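PDB 3OQG: Hpy188I from Helicobacter pylori, which cleaves DNA as a restriction endonuclease of the GIY-YIG nuclease family, probably hydrolysing the backbone of a pseudopalindromic target with the help of a metal ion. Local coordinates for residues D17-S22 / L119-K124; N42-L47 / A60-N65; G70-F75 / Y132-E137; V76-I81 / I125-Q130. All blocks are in the same frame, centred on the assembly; numbering follows the deposited sequence. Where two conformers were deposited one is given.

Contact 1 of 4, residues D17-S22 / L119-K124; sequences DIILKS and LQSLLK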
loop_
_atom_site.group_PDB
_atom_site.type_symbol
_atom_site.label_atom_id
_atom_site.label_comp_id
_atom_site.label_asym_id
_atom_site.label_seq_id
_atom_site.Cartn_x
_atom_site.Cartn_y
_atom_site.Cartn_z
ATOM N N ASP A 17 -14.965 3.629 10.304
ATOM C CA ASP A 17 -16.326 3.098 10.539
ATOM C C ASP A 17 -17.394 4.157 10.249
ATOM O O ASP A 17 -18.549 3.803 10.009
ATOM C CB ASP A 17 -16.539 2.673 11.992
ATOM C CG ASP A 17 -15.769 1.424 12.413
ATOM O OD1 ASP A 17 -15.193 0.707 11.573
ATOM O OD2 ASP A 17 -15.797 1.158 13.646
ATOM N N ILE A 18 -17.029 5.438 10.315
ATOM C CA ILE A 18 -18.002 6.524 10.243
ATOM C C ILE A 18 -18.113 7.033 8.826
ATOM O O ILE A 18 -17.255 7.784 8.334
ATOM C CB ILE A 18 -17.674 7.705 11.189
ATOM C CG1 ILE A 18 -17.511 7.224 12.629
ATOM C CG2 ILE A 18 -18.793 8.757 11.096
ATOM C CD1 ILE A 18 -16.779 8.237 13.526
ATOM N N ILE A 19 -19.162 6.590 8.157
ATOM C CA ILE A 19 -19.386 6.950 6.759
ATOM C C ILE A 19 -20.074 8.325 6.726
ATOM O O ILE A 19 -20.982 8.598 7.513
ATOM C CB ILE A 19 -20.239 5.896 6.048
ATOM C CG1 ILE A 19 -19.585 4.506 6.134
ATOM C CG2 ILE A 19 -20.509 6.325 4.604
ATOM C CD1 ILE A 19 -18.140 4.455 5.685
ATOM N N LEU A 20 -19.609 9.212 5.859
ATOM C CA LEU A 20 -20.254 10.522 5.713
ATOM C C LEU A 20 -21.646 10.347 5.117
ATOM O O LEU A 20 -21.845 9.486 4.260
ATOM C CB LEU A 20 -19.390 11.449 4.871
ATOM C CG LEU A 20 -17.955 11.647 5.374
ATOM C CD1 LEU A 20 -17.317 12.845 4.652
ATOM C CD2 LEU A 20 -17.888 11.825 6.912
ATOM N N LYS A 21 -22.597 11.175 5.571
ATOM C CA LYS A 21 -24.009 10.942 5.237
ATOM C C LYS A 21 -24.575 11.895 4.185
ATOM O O LYS A 21 -25.574 11.570 3.534
ATOM C CB LYS A 21 -24.905 10.887 6.495
ATOM C CG LYS A 21 -24.685 11.995 7.521
ATOM C CD LYS A 21 -25.361 11.697 8.869
ATOM C CE LYS A 21 -26.729 12.326 8.989
ATOM N NZ LYS A 21 -27.378 11.959 10.279
ATOM N N SER A 22 -23.931 13.040 3.980
ATOM C CA SER A 22 -24.402 14.023 3.014
ATOM C C SER A 22 -23.360 15.095 2.795
ATOM O O SER A 22 -22.379 15.173 3.529
ATOM C CB SER A 22 -25.691 14.692 3.490
ATOM O OG SER A 22 -25.428 15.675 4.464
ATOM N N LEU A 119 -15.525 4.885 -0.668
ATOM C CA LEU A 119 -16.593 4.491 -1.583
ATOM C C LEU A 119 -17.963 4.737 -0.915
ATOM O O LEU A 119 -18.868 5.310 -1.528
ATOM C CB LEU A 119 -16.459 3.033 -1.962
ATOM C CG LEU A 119 -17.586 2.520 -2.865
ATOM C CD1 LEU A 119 -17.504 3.218 -4.200
ATOM C CD2 LEU A 119 -17.524 0.996 -3.048
ATOM N N GLN A 120 -18.106 4.308 0.334
ATOM C CA GLN A 120 -19.411 4.384 1.001
ATOM C C GLN A 120 -19.797 5.840 1.235
ATOM O O GLN A 120 -20.970 6.201 1.083
ATOM C CB GLN A 120 -19.457 3.590 2.297
ATOM C CG GLN A 120 -19.267 2.085 2.116
ATOM C CD GLN A 120 -20.230 1.487 1.121
ATOM O OE1 GLN A 120 -21.438 1.809 1.119
ATOM N NE2 GLN A 120 -19.721 0.597 0.276
ATOM N N SER A 121 -18.815 6.670 1.578
ATOM C CA SER A 121 -19.080 8.107 1.786
ATOM C C SER A 121 -19.497 8.778 0.487
ATOM O O SER A 121 -20.472 9.528 0.457
ATOM C CB SER A 121 -17.862 8.823 2.380
ATOM O OG SER A 121 -17.640 8.406 3.725
ATOM N N LEU A 122 -18.771 8.505 -0.591
ATOM C CA LEU A 122 -19.121 9.083 -1.891
ATOM C C LEU A 122 -20.480 8.604 -2.407
ATOM O O LEU A 122 -21.225 9.384 -2.999
ATOM C CB LEU A 122 -18.006 8.821 -2.912
ATOM C CG LEU A 122 -16.638 9.455 -2.623
ATOM C CD1 LEU A 122 -15.670 9.313 -3.811
ATOM C CD2 LEU A 122 -16.668 10.897 -2.156
ATOM N N LEU A 123 -20.802 7.328 -2.206
ATOM C CA LEU A 123 -22.108 6.808 -2.599
ATOM C C LEU A 123 -23.242 7.481 -1.810
ATOM O O LEU A 123 -24.300 7.809 -2.361
ATOM C CB LEU A 123 -22.154 5.267 -2.421
ATOM C CG LEU A 123 -21.337 4.410 -3.393
ATOM C CD1 LEU A 123 -21.484 2.913 -3.026
ATOM C CD2 LEU A 123 -21.696 4.683 -4.858
ATOM N N LYS A 124 -23.029 7.672 -0.510
ATOM C CA LYS A 124 -24.049 8.250 0.376
ATOM C C LYS A 124 -24.275 9.728 0.110
ATOM O O LYS A 124 -25.425 10.195 0.071
ATOM C CB LYS A 124 -23.676 8.011 1.838
ATOM C CG LYS A 124 -24.681 8.450 2.871
ATOM C CD LYS A 124 -26.004 7.676 2.829
ATOM C CE LYS A 124 -26.996 8.197 3.886
ATOM N NZ LYS A 124 -27.476 9.598 3.587
#

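Contact 2 of 4, residues N42-L47 / A60-N65; sequences NLLCEL and AIDEKN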
loop_
_atom_site.group_PDB
_atom_site.type_symbol
_atom_site.label_atom_id
_atom_site.label_comp_id
_atom_site.label_asym_id
_atom_site.label_seq_id
_atom_site.Cartn_x
_atom_site.Cartn_y
_atom_site.Cartn_z
ATOM N N ASN A 42 -4.586 20.126 -12.581
ATOM C CA ASN A 42 -5.521 20.308 -13.672
ATOM C C ASN A 42 -6.643 19.265 -13.530
ATOM O O ASN A 42 -6.403 18.124 -13.127
ATOM C CB ASN A 42 -4.817 20.128 -15.007
ATOM C CG ASN A 42 -3.626 21.055 -15.174
ATOM O OD1 ASN A 42 -2.476 20.602 -15.217
ATOM N ND2 ASN A 42 -3.892 22.348 -15.268
ATOM N N LEU A 43 -7.864 19.664 -13.845
ATOM C CA LEU A 43 -8.997 18.731 -13.841
ATOM C C LEU A 43 -8.701 17.512 -14.714
ATOM O O LEU A 43 -8.332 17.642 -15.893
ATOM C CB LEU A 43 -10.256 19.440 -14.372
ATOM C CG LEU A 43 -11.557 18.653 -14.340
ATOM C CD1 LEU A 43 -11.939 18.284 -12.910
ATOM C CD2 LEU A 43 -12.621 19.514 -14.979
ATOM N N LEU A 44 -8.880 16.333 -14.129
ATOM C CA LEU A 44 -8.539 15.072 -14.795
ATOM C C LEU A 44 -9.769 14.288 -15.225
ATOM O O LEU A 44 -9.828 13.796 -16.344
ATOM C CB LEU A 44 -7.655 14.224 -13.868
ATOM C CG LEU A 44 -7.243 12.846 -14.397
ATOM C CD1 LEU A 44 -6.453 12.939 -15.697
ATOM C CD2 LEU A 44 -6.475 12.064 -13.307
ATOM N N CYS A 45 -10.749 14.166 -14.331
ATOM C CA CYS A 45 -11.953 13.387 -14.590
ATOM C C CYS A 45 -12.959 13.690 -13.498
ATOM O O CYS A 45 -12.672 14.456 -12.572
ATOM C CB CYS A 45 -11.643 11.882 -14.608
ATOM S SG CYS A 45 -11.007 11.171 -13.082
ATOM N N GLU A 46 -14.133 13.101 -13.622
ATOM C CA GLU A 46 -15.137 13.143 -12.576
ATOM C C GLU A 46 -15.491 11.718 -12.245
ATOM O O GLU A 46 -15.430 10.824 -13.122
ATOM C CB GLU A 46 -16.395 13.875 -13.029
ATOM C CG GLU A 46 -16.256 15.342 -13.070
ATOM C CD GLU A 46 -17.425 16.004 -13.712
ATOM O OE1 GLU A 46 -17.815 15.560 -14.835
ATOM O OE2 GLU A 46 -17.952 16.968 -13.104
ATOM N N LEU A 47 -15.871 11.518 -10.988
ATOM C CA LEU A 47 -16.402 10.241 -10.509
ATOM C C LEU A 47 -17.910 10.378 -10.286
ATOM O O LEU A 47 -18.370 11.308 -9.608
ATOM C CB LEU A 47 -15.737 9.823 -9.194
ATOM C CG LEU A 47 -14.196 9.881 -9.174
ATOM C CD1 LEU A 47 -13.616 9.410 -7.829
ATOM C CD2 LEU A 47 -13.621 9.099 -10.369
ATOM N N ALA A 60 -14.168 10.640 -18.142
ATOM C CA ALA A 60 -12.826 11.074 -18.529
ATOM C C ALA A 60 -12.860 12.509 -19.045
ATOM O O ALA A 60 -13.680 12.840 -19.897
ATOM C CB ALA A 60 -12.244 10.146 -19.618
ATOM N N ILE A 61 -11.948 13.343 -18.570
ATOM C CA ILE A 61 -11.909 14.745 -18.995
ATOM C C ILE A 61 -10.603 15.059 -19.715
ATOM O O ILE A 61 -10.627 15.418 -20.897
ATOM C CB ILE A 61 -12.203 15.727 -17.815
ATOM C CG1 ILE A 61 -13.646 15.553 -17.332
ATOM C CG2 ILE A 61 -11.993 17.176 -18.256
ATOM C CD1 ILE A 61 -13.984 16.361 -16.078
ATOM N N ASP A 62 -9.486 14.884 -19.014
ATOM C CA ASP A 62 -8.138 15.111 -19.549
ATOM C C ASP A 62 -7.706 13.802 -20.224
ATOM O O ASP A 62 -6.916 13.029 -19.675
ATOM C CB ASP A 62 -7.214 15.520 -18.406
ATOM C CG ASP A 62 -5.856 15.994 -18.873
ATOM O OD1 ASP A 62 -5.592 15.986 -20.098
ATOM O OD2 ASP A 62 -5.052 16.348 -17.989
ATOM N N GLU A 63 -8.255 13.561 -21.416
ATOM C CA GLU A 63 -8.138 12.255 -22.088
ATOM C C GLU A 63 -6.688 11.802 -22.300
ATOM O O GLU A 63 -6.379 10.618 -22.146
ATOM C CB GLU A 63 -8.920 12.230 -23.424
ATOM C CG GLU A 63 -10.358 11.726 -23.287
ATOM C CD GLU A 63 -11.172 11.764 -24.591
ATOM O OE1 GLU A 63 -10.604 11.558 -25.681
ATOM O OE2 GLU A 63 -12.397 11.988 -24.523
ATOM N N LYS A 64 -5.808 12.735 -22.646
ATOM C CA LYS A 64 -4.410 12.413 -22.882
ATOM C C LYS A 64 -3.682 11.925 -21.619
ATOM O O LYS A 64 -2.627 11.297 -21.741
ATOM C CB LYS A 64 -3.677 13.610 -23.481
ATOM C CG LYS A 64 -3.389 14.724 -22.483
ATOM C CD LYS A 64 -2.874 15.994 -23.127
ATOM C CE LYS A 64 -2.369 16.954 -22.063
ATOM N NZ LYS A 64 -3.360 17.141 -20.947
ATOM N N ASN A 65 -4.227 12.222 -20.426
ATOM C CA ASN A 65 -3.638 11.792 -19.146
ATOM C C ASN A 65 -4.342 10.651 -18.429
ATOM O O ASN A 65 -3.942 10.254 -17.328
ATOM C CB ASN A 65 -3.528 12.993 -18.203
ATOM C CG ASN A 65 -2.317 13.811 -18.471
ATOM O OD1 ASN A 65 -1.259 13.266 -18.787
ATOM N ND2 ASN A 65 -2.439 15.129 -18.345
HETATM O O HOH W 1 -4.972 16.365 -15.141
#

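Contact 3 of 4, residues G70-F75 / Y132-E137; sequences GLVYVF and YAFFPE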
loop_
_atom_site.group_PDB
_atom_site.type_symbol
_atom_site.label_atom_id
_atom_site.label_comp_id
_atom_site.label_asym_id
_atom_site.label_seq_id
_atom_site.Cartn_x
_atom_site.Cartn_y
_atom_site.Cartn_z
ATOM N N GLY A 70 1.350 7.720 -11.942
ATOM C CA GLY A 70 2.089 8.507 -10.970
ATOM C C GLY A 70 1.524 9.904 -10.846
ATOM O O GLY A 70 1.930 10.827 -11.571
ATOM N N LEU A 71 0.560 10.061 -9.948
ATOM C CA LEU A 71 -0.125 11.338 -9.769
ATOM C C LEU A 71 -0.464 11.584 -8.300
ATOM O O LEU A 71 -0.606 10.648 -7.504
ATOM C CB LEU A 71 -1.420 11.400 -10.590
ATOM C CG LEU A 71 -2.597 10.484 -10.209
ATOM C CD1 LEU A 71 -3.951 11.056 -10.745
ATOM C CD2 LEU A 71 -2.333 9.089 -10.747
ATOM N N VAL A 72 -0.591 12.860 -7.963
ATOM C CA VAL A 72 -1.310 13.286 -6.790
ATOM C C VAL A 72 -2.683 13.750 -7.270
ATOM O O VAL A 72 -2.805 14.414 -8.311
ATOM C CB VAL A 72 -0.581 14.413 -6.029
ATOM C CG1 VAL A 72 -1.366 14.795 -4.769
ATOM C CG2 VAL A 72 0.841 13.995 -5.681
ATOM N N TYR A 73 -3.728 13.344 -6.549
ATOM C CA TYR A 73 -5.089 13.761 -6.884
ATOM C C TYR A 73 -5.813 14.402 -5.718
ATOM O O TYR A 73 -5.474 14.172 -4.542
ATOM C CB TYR A 73 -5.905 12.591 -7.436
ATOM C CG TYR A 73 -6.052 11.435 -6.483
ATOM C CD1 TYR A 73 -5.199 10.354 -6.547
ATOM C CD2 TYR A 73 -7.073 11.419 -5.529
ATOM C CE1 TYR A 73 -5.337 9.266 -5.660
ATOM C CE2 TYR A 73 -7.250 10.356 -4.678
ATOM C CZ TYR A 73 -6.380 9.290 -4.727
ATOM O OH TYR A 73 -6.528 8.247 -3.861
ATOM N N VAL A 74 -6.801 15.232 -6.056
ATOM C CA VAL A 74 -7.667 15.887 -5.090
ATOM C C VAL A 74 -9.093 15.613 -5.521
ATOM O O VAL A 74 -9.439 15.865 -6.671
ATOM C CB VAL A 74 -7.425 17.424 -5.029
ATOM C CG1 VAL A 74 -8.246 18.075 -3.867
ATOM C CG2 VAL A 74 -5.906 17.722 -4.882
ATOM N N PHE A 75 -9.885 15.048 -4.610
ATOM C CA PHE A 75 -11.315 14.816 -4.793
ATOM C C PHE A 75 -12.054 16.021 -4.242
ATOM O O PHE A 75 -11.915 16.369 -3.055
ATOM C CB PHE A 75 -11.764 13.572 -4.019
ATOM C CG PHE A 75 -11.387 12.248 -4.656
ATOM C CD1 PHE A 75 -10.662 12.163 -5.846
ATOM C CD2 PHE A 75 -11.744 11.064 -4.024
ATOM C CE1 PHE A 75 -10.355 10.928 -6.434
ATOM C CE2 PHE A 75 -11.427 9.827 -4.599
ATOM C CZ PHE A 75 -10.723 9.764 -5.792
ATOM N N TYR A 132 -9.015 16.531 -9.552
ATOM C CA TYR A 132 -7.891 17.336 -10.049
ATOM C C TYR A 132 -6.600 16.587 -9.807
ATOM O O TYR A 132 -6.460 15.880 -8.795
ATOM C CB TYR A 132 -7.861 18.707 -9.359
ATOM C CG TYR A 132 -9.059 19.589 -9.603
ATOM C CD1 TYR A 132 -9.046 20.574 -10.599
ATOM C CD2 TYR A 132 -10.197 19.490 -8.820
ATOM C CE1 TYR A 132 -10.148 21.409 -10.817
ATOM C CE2 TYR A 132 -11.308 20.293 -9.068
ATOM C CZ TYR A 132 -11.267 21.268 -10.053
ATOM O OH TYR A 132 -12.354 22.096 -10.248
ATOM N N ALA A 133 -5.655 16.717 -10.735
ATOM C CA ALA A 133 -4.437 15.903 -10.672
ATOM C C ALA A 133 -3.187 16.680 -10.992
ATOM O O ALA A 133 -3.211 17.638 -11.779
ATOM C CB ALA A 133 -4.535 14.737 -11.625
ATOM N N PHE A 134 -2.088 16.182 -10.435
ATOM C CA PHE A 134 -0.737 16.672 -10.690
ATOM C C PHE A 134 0.119 15.457 -10.958
ATOM O O PHE A 134 0.098 14.515 -10.151
ATOM C CB PHE A 134 -0.231 17.386 -9.449
ATOM C CG PHE A 134 1.260 17.603 -9.441
ATOM C CD1 PHE A 134 1.863 18.376 -10.413
ATOM C CD2 PHE A 134 2.056 17.027 -8.450
ATOM C CE1 PHE A 134 3.244 18.575 -10.416
ATOM C CE2 PHE A 134 3.432 17.231 -8.449
ATOM C CZ PHE A 134 4.021 18.005 -9.434
ATOM N N PHE A 135 0.841 15.455 -12.089
ATOM C CA PHE A 135 1.698 14.337 -12.469
ATOM C C PHE A 135 3.161 14.791 -12.308
ATOM O O PHE A 135 3.659 15.550 -13.146
ATOM C CB PHE A 135 1.430 13.894 -13.912
ATOM C CG PHE A 135 0.062 13.324 -14.135
ATOM C CD1 PHE A 135 -0.152 11.956 -14.050
ATOM C CD2 PHE A 135 -1.012 14.149 -14.424
ATOM C CE1 PHE A 135 -1.410 11.425 -14.241
ATOM C CE2 PHE A 135 -2.281 13.619 -14.616
ATOM C CZ PHE A 135 -2.473 12.252 -14.519
ATOM N N PRO A 136 3.823 14.401 -11.200
ATOM C CA PRO A 136 5.224 14.798 -11.025
ATOM C C PRO A 136 6.145 14.257 -12.093
ATOM O O PRO A 136 5.871 13.224 -12.701
ATOM C CB PRO A 136 5.603 14.205 -9.668
ATOM C CG PRO A 136 4.569 13.242 -9.331
ATOM C CD PRO A 136 3.327 13.641 -10.036
ATOM N N GLU A 137 7.236 14.971 -12.343
ATOM C CA GLU A 137 8.266 14.465 -13.236
ATOM C C GLU A 137 8.876 13.225 -12.610
ATOM O O GLU A 137 9.057 13.159 -11.389
ATOM C CB GLU A 137 9.358 15.508 -13.476
ATOM C CG GLU A 137 8.881 16.760 -14.194
ATOM C CD GLU A 137 10.015 17.718 -14.482
ATOM O OE1 GLU A 137 11.175 17.256 -14.541
ATOM O OE2 GLU A 137 9.746 18.927 -14.643
HETATM O O HOH W 2 4.412 10.887 -12.591
#

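Contact 4 of 4, residues V76-I81 / I125-Q130; sequences VIQGKI and INKIVQ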
loop_
_atom_site.group_PDB
_atom_site.type_symbol
_atom_site.label_atom_id
_atom_site.label_comp_id
_atom_site.label_asym_id
_atom_site.label_seq_id
_atom_site.Cartn_x
_atom_site.Cartn_y
_atom_site.Cartn_z
ATOM N N VAL A 76 -12.856 16.643 -5.096
ATOM C CA VAL A 76 -13.584 17.857 -4.725
ATOM C C VAL A 76 -15.067 17.603 -4.934
ATOM O O VAL A 76 -15.490 17.118 -6.000
ATOM C CB VAL A 76 -13.098 19.059 -5.560
ATOM C CG1 VAL A 76 -13.885 20.353 -5.219
ATOM C CG2 VAL A 76 -11.615 19.250 -5.346
ATOM N N ILE A 77 -15.863 17.949 -3.934
ATOM C CA ILE A 77 -17.311 17.733 -3.973
ATOM C C ILE A 77 -17.992 19.050 -3.637
ATOM O O ILE A 77 -17.800 19.591 -2.544
ATOM C CB ILE A 77 -17.771 16.652 -2.976
ATOM C CG1 ILE A 77 -17.004 15.350 -3.190
ATOM C CG2 ILE A 77 -19.315 16.479 -3.066
ATOM C CD1 ILE A 77 -17.312 14.255 -2.151
ATOM N N GLN A 78 -18.782 19.563 -4.576
ATOM C CA GLN A 78 -19.403 20.887 -4.435
ATOM C C GLN A 78 -18.407 21.917 -3.903
ATOM O O GLN A 78 -18.675 22.628 -2.927
ATOM C CB GLN A 78 -20.650 20.807 -3.553
ATOM C CG GLN A 78 -21.803 20.097 -4.226
ATOM C CD GLN A 78 -23.094 20.206 -3.448
ATOM O OE1 GLN A 78 -23.255 21.083 -2.602
ATOM N NE2 GLN A 78 -24.036 19.325 -3.753
ATOM N N GLY A 79 -17.253 21.977 -4.561
ATOM C CA GLY A 79 -16.194 22.929 -4.221
ATOM C C GLY A 79 -15.316 22.630 -3.020
ATOM O O GLY A 79 -14.324 23.334 -2.815
ATOM N N LYS A 80 -15.668 21.615 -2.225
ATOM C CA LYS A 80 -14.950 21.285 -0.986
ATOM C C LYS A 80 -13.932 20.163 -1.222
ATOM O O LYS A 80 -14.229 19.203 -1.915
ATOM C CB LYS A 80 -15.941 20.847 0.111
ATOM C CG LYS A 80 -16.852 21.953 0.635
ATOM C CD LYS A 80 -16.070 23.055 1.295
ATOM C CE LYS A 80 -16.951 23.988 2.107
ATOM N NZ LYS A 80 -16.162 25.137 2.677
ATOM N N ILE A 81 -12.737 20.307 -0.646
ATOM C CA ILE A 81 -11.724 19.255 -0.726
ATOM C C ILE A 81 -12.087 18.126 0.227
ATOM O O ILE A 81 -12.081 18.299 1.448
ATOM C CB ILE A 81 -10.319 19.799 -0.421
ATOM C CG1 ILE A 81 -9.924 20.786 -1.514
ATOM C CG2 ILE A 81 -9.285 18.645 -0.328
ATOM C CD1 ILE A 81 -8.609 21.504 -1.263
ATOM N N ILE A 125 -23.182 10.468 -0.073
ATOM C CA ILE A 125 -23.259 11.893 -0.405
ATOM C C ILE A 125 -23.930 12.032 -1.773
ATOM O O ILE A 125 -24.746 12.936 -2.010
ATOM C CB ILE A 125 -21.864 12.510 -0.421
ATOM C CG1 ILE A 125 -21.271 12.559 1.009
ATOM C CG2 ILE A 125 -21.882 13.900 -1.091
ATOM C CD1 ILE A 125 -19.787 12.902 1.018
ATOM N N ASN A 126 -23.597 11.089 -2.651
ATOM C CA ASN A 126 -24.283 10.915 -3.936
ATOM C C ASN A 126 -24.209 12.165 -4.811
ATOM O O ASN A 126 -25.189 12.563 -5.484
ATOM C CB ASN A 126 -25.713 10.447 -3.707
ATOM C CG ASN A 126 -26.331 9.800 -4.934
ATOM O OD1 ASN A 126 -25.632 9.274 -5.816
ATOM N ND2 ASN A 126 -27.662 9.804 -4.980
ATOM N N LYS A 127 -23.008 12.747 -4.841
ATOM C CA LYS A 127 -22.697 13.828 -5.756
ATOM C C LYS A 127 -21.553 13.440 -6.683
ATOM O O LYS A 127 -20.708 12.602 -6.348
ATOM C CB LYS A 127 -22.289 15.093 -4.992
ATOM C CG LYS A 127 -23.315 15.625 -4.004
ATOM C CD LYS A 127 -24.579 16.098 -4.679
ATOM C CE LYS A 127 -25.635 16.554 -3.673
ATOM N NZ LYS A 127 -26.821 17.139 -4.382
ATOM N N ILE A 128 -21.532 14.059 -7.858
ATOM C CA ILE A 128 -20.422 13.863 -8.788
ATOM C C ILE A 128 -19.180 14.506 -8.148
ATOM O O ILE A 128 -19.263 15.578 -7.512
ATOM C CB ILE A 128 -20.753 14.429 -10.175
ATOM C CG1 ILE A 128 -21.839 13.556 -10.843
ATOM C CG2 ILE A 128 -19.537 14.452 -11.016
ATOM C CD1 ILE A 128 -22.495 14.199 -12.046
ATOM N N VAL A 129 -18.053 13.806 -8.244
ATOM C CA VAL A 129 -16.805 14.243 -7.653
ATOM C C VAL A 129 -15.867 14.712 -8.742
ATOM O O VAL A 129 -15.612 13.981 -9.697
ATOM C CB VAL A 129 -16.118 13.073 -6.903
ATOM C CG1 VAL A 129 -14.851 13.515 -6.255
ATOM C CG2 VAL A 129 -17.073 12.441 -5.913
ATOM N N GLN A 130 -15.344 15.925 -8.617
ATOM C CA GLN A 130 -14.313 16.384 -9.515
ATOM C C GLN A 130 -12.959 15.891 -9.013
ATOM O O GLN A 130 -12.643 16.014 -7.799
ATOM C CB GLN A 130 -14.336 17.906 -9.669
ATOM C CG GLN A 130 -15.542 18.437 -10.441
ATOM C CD GLN A 130 -16.859 18.314 -9.689
ATOM O OE1 GLN A 130 -16.959 18.747 -8.547
ATOM N NE2 GLN A 130 -17.862 17.698 -10.311
HETATM O O HOH W 3 -19.197 18.128 -6.991
HETATM O O HOH W 4 -16.579 21.049 -7.123
#

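Contact 1 of 4, residues D17-S22 / L119-K124
Lys124 closes this contact with a short bond from its NZ to the carbonyl O of Lys21, 2.7 Å long. The ammonium lies in the plane of that carbonyl, on a lone pair, with a C=O...N angle of 138°. Two bends, at chi2 (65°) and chi4, bring the lysine chain across to the loop carbonyls, and on the way its CG passes 3.3 Å from Leu20 O. One residue earlier in the loop, the amide N of Leu20 donates to Ser121 OG across 3.0 Å, nearly straight at 162°. The serine hydroxyl also bonds Phe117 O one helical turn back, so the helix side chain fastens both its own backbone and the extended loop. Beside these bonds the contact is apolar packing. Ile19 turns its CG2 branch onto the helix backbone, 3.5 Å from Ser121 N, while its CD1 lies 3.7 Å from Gln120 CB. The amide of Gln120 then leads off to Gly101 O and Glu54. Leu20 lays CB and CG against the serine, with CG 3.7 Å from Ser121 OG. Segment 17-22 thus runs as irregular chain along helix 113-125, touching Tyr116 and Phe117 as well. On the side of the helix away from the loop, Leu119 and Leu122 rest on Leu56 of strand 55-60. Leu20 itself reaches Phe82 of strand 80-87 and Ile175 of the second subunit.

Contact 2 of 4, residues N42-L47 / A60-N65
Leu44 O takes two backbone donors from the chain that leaves strand 55-60. Asp62 N lies 2.9 Å from Leu44 O in a nearly linear bond (173°), its donor standing above the carbonyl plane. Ile61 N, 3.1 Å from the same Leu44 O, bonds at a more bent 140° from the same face of that plane. The two consecutive amides point the same way because Ile61 has a helix-like psi; the chain then turns again in an inverse gamma turn centred on Asp62.

On the other edge of strand 42-50, Leu44 and Cys45 both face Val131 in a classic beta bulge. There the strand is also flanked by the end of strand 55-60, whose Ala60 forms an antiparallel non-hydrogen-bonded pair with Cys45.

Among the charged and polar groups, Asp62 is the hub. Its CG is anti to the backbone N (chi1 -171°), carrying the carboxylate toward Lys64 and Asn65. Its OD1 offers the syn lone pair to Lys64 NZ in a 2.7 Å salt bridge, whereas Asn65 ND2 meets Asp62 OD2 from above the carboxylate plane. A water 3.0 Å from Asn42 O links it to Asp62 OD2.

The apolar contacts centre on Ile61, whose CD1 sits 3.6 Å from Leu43 CD2 and 3.9 Å from Glu46 CG. Glu46 then bonds Asn59 and Gln130. Leu44 sends CD1 across the Asp62 and Asn65 side chains, 3.8 Å from Asp62 CB.

Contact 3 of 4, residues G70-F75 / Y132-E137
Leu71 presents CB to a face of the Phe135 ring, 4.0 Å from the centroid and 27° off the normal, a CH-pi contact offset toward the rim. Its CG takes the position between backbone N and carbonyl carbon (chi1 68°), and CD1 then meets Ala133 CB at 3.8 Å. Gly70 O approaches the same ring obliquely, 3.4 Å from Phe135 CD1, and lies 3.5 Å from Pro136 CD.

Phe134 stands on the face of the sheet opposite Ala133. Val72 CG2 lies at its edge, near the ring plane and 4.3 Å from Phe134 CD2, while Pro136 N sits over the ring centre. Tyr132, on the same face, has Val74 O at its edge and stacks on Tyr32.

Four backbone bonds, among them Val72 N to Phe134 O at 2.8 Å, set the register and so the face each strand side chain occupies. Val72-Phe134 and Val74-Tyr132 are the hydrogen-bonded pairs and Tyr73-Ala133 the non-hydrogen-bonded pair between them.

Tyr73 projects with Ala133, bonding Tyr98 through OH and packing on a DNA phosphate. This antiparallel pairing of two inner strands belongs to the GIY-YIG nuclease fold, where Leu71-Val72-Tyr73 probably occupies the place of the GIY tripeptide and puts the tyrosine beside the DNA backbone.

Contact 4 of 4, residues V76-I81 / I125-Q130
Gln130 faces Val76 as an antiparallel hydrogen-bonded pair, with Val76 N donating to Gln130 O at 2.8 Å and Gln130 N returning a bond to Val76 O. From here the glutamine side chain can be followed outward. CB lies 3.9 Å from Val76 O, on the face of the sheet shared with the valine. A bend at chi2 (70°) then swings the amide back over the strand, so that CD remains 4.1 Å from Val76 O. At the tip, OE1 comes within 3.4 Å of that carbonyl, but both atoms are acceptors and do not bond. Instead, OE1 receives a proton from each of two waters. One, 2.8 Å from OE1, also accepts from Gln78 N and donates to Ile128 O; the other accepts from Gly79 N. NE2 completes the amide by bonding Glu46 OE2 on the next strand.

The backbone N-H groups of Gln78 and Gly79 belong to the type I' turn from Ile77 to Lys80, which joins strands 71-77 and 80-87. At the start of the turn, Ile77 sends its two branches to different partners: CG1 lies 4.0 Å from Val129 CG2, and CG2 packs against Lys127 CB at 3.8 Å and more loosely against Ile125 CG2.

Chemically, the contact separates an apolar side, where Ile77 bridges the end of helix 113-125 and strand 129-134, from a hydrated side, where two waters, both held by Gln130 OE1, accept from the N-H groups of the turn's two corner residues.

Overall arrangement
Followed from the N terminus, the chain first meets contact 1, which closes the longest interval when helix 113-125 returns to segment 17-22. Contact 2 is nested inside that loop, tying strand 42-50 to the chain just after strand 55-60. Contacts 3 and 4 open after contact 2 has closed, and their segments alternate with those of contact 1. Contact 4 is nested within contact 3, both pairing strand 71-77 with strand 129-134. Since strand 129-134 also adjoins strand 42-50, contacts 2, 3 and 4 share one five-stranded sheet. Contact 1 adds the helix, whose Leu122 packs on Ile77 and Val129 of contact 4.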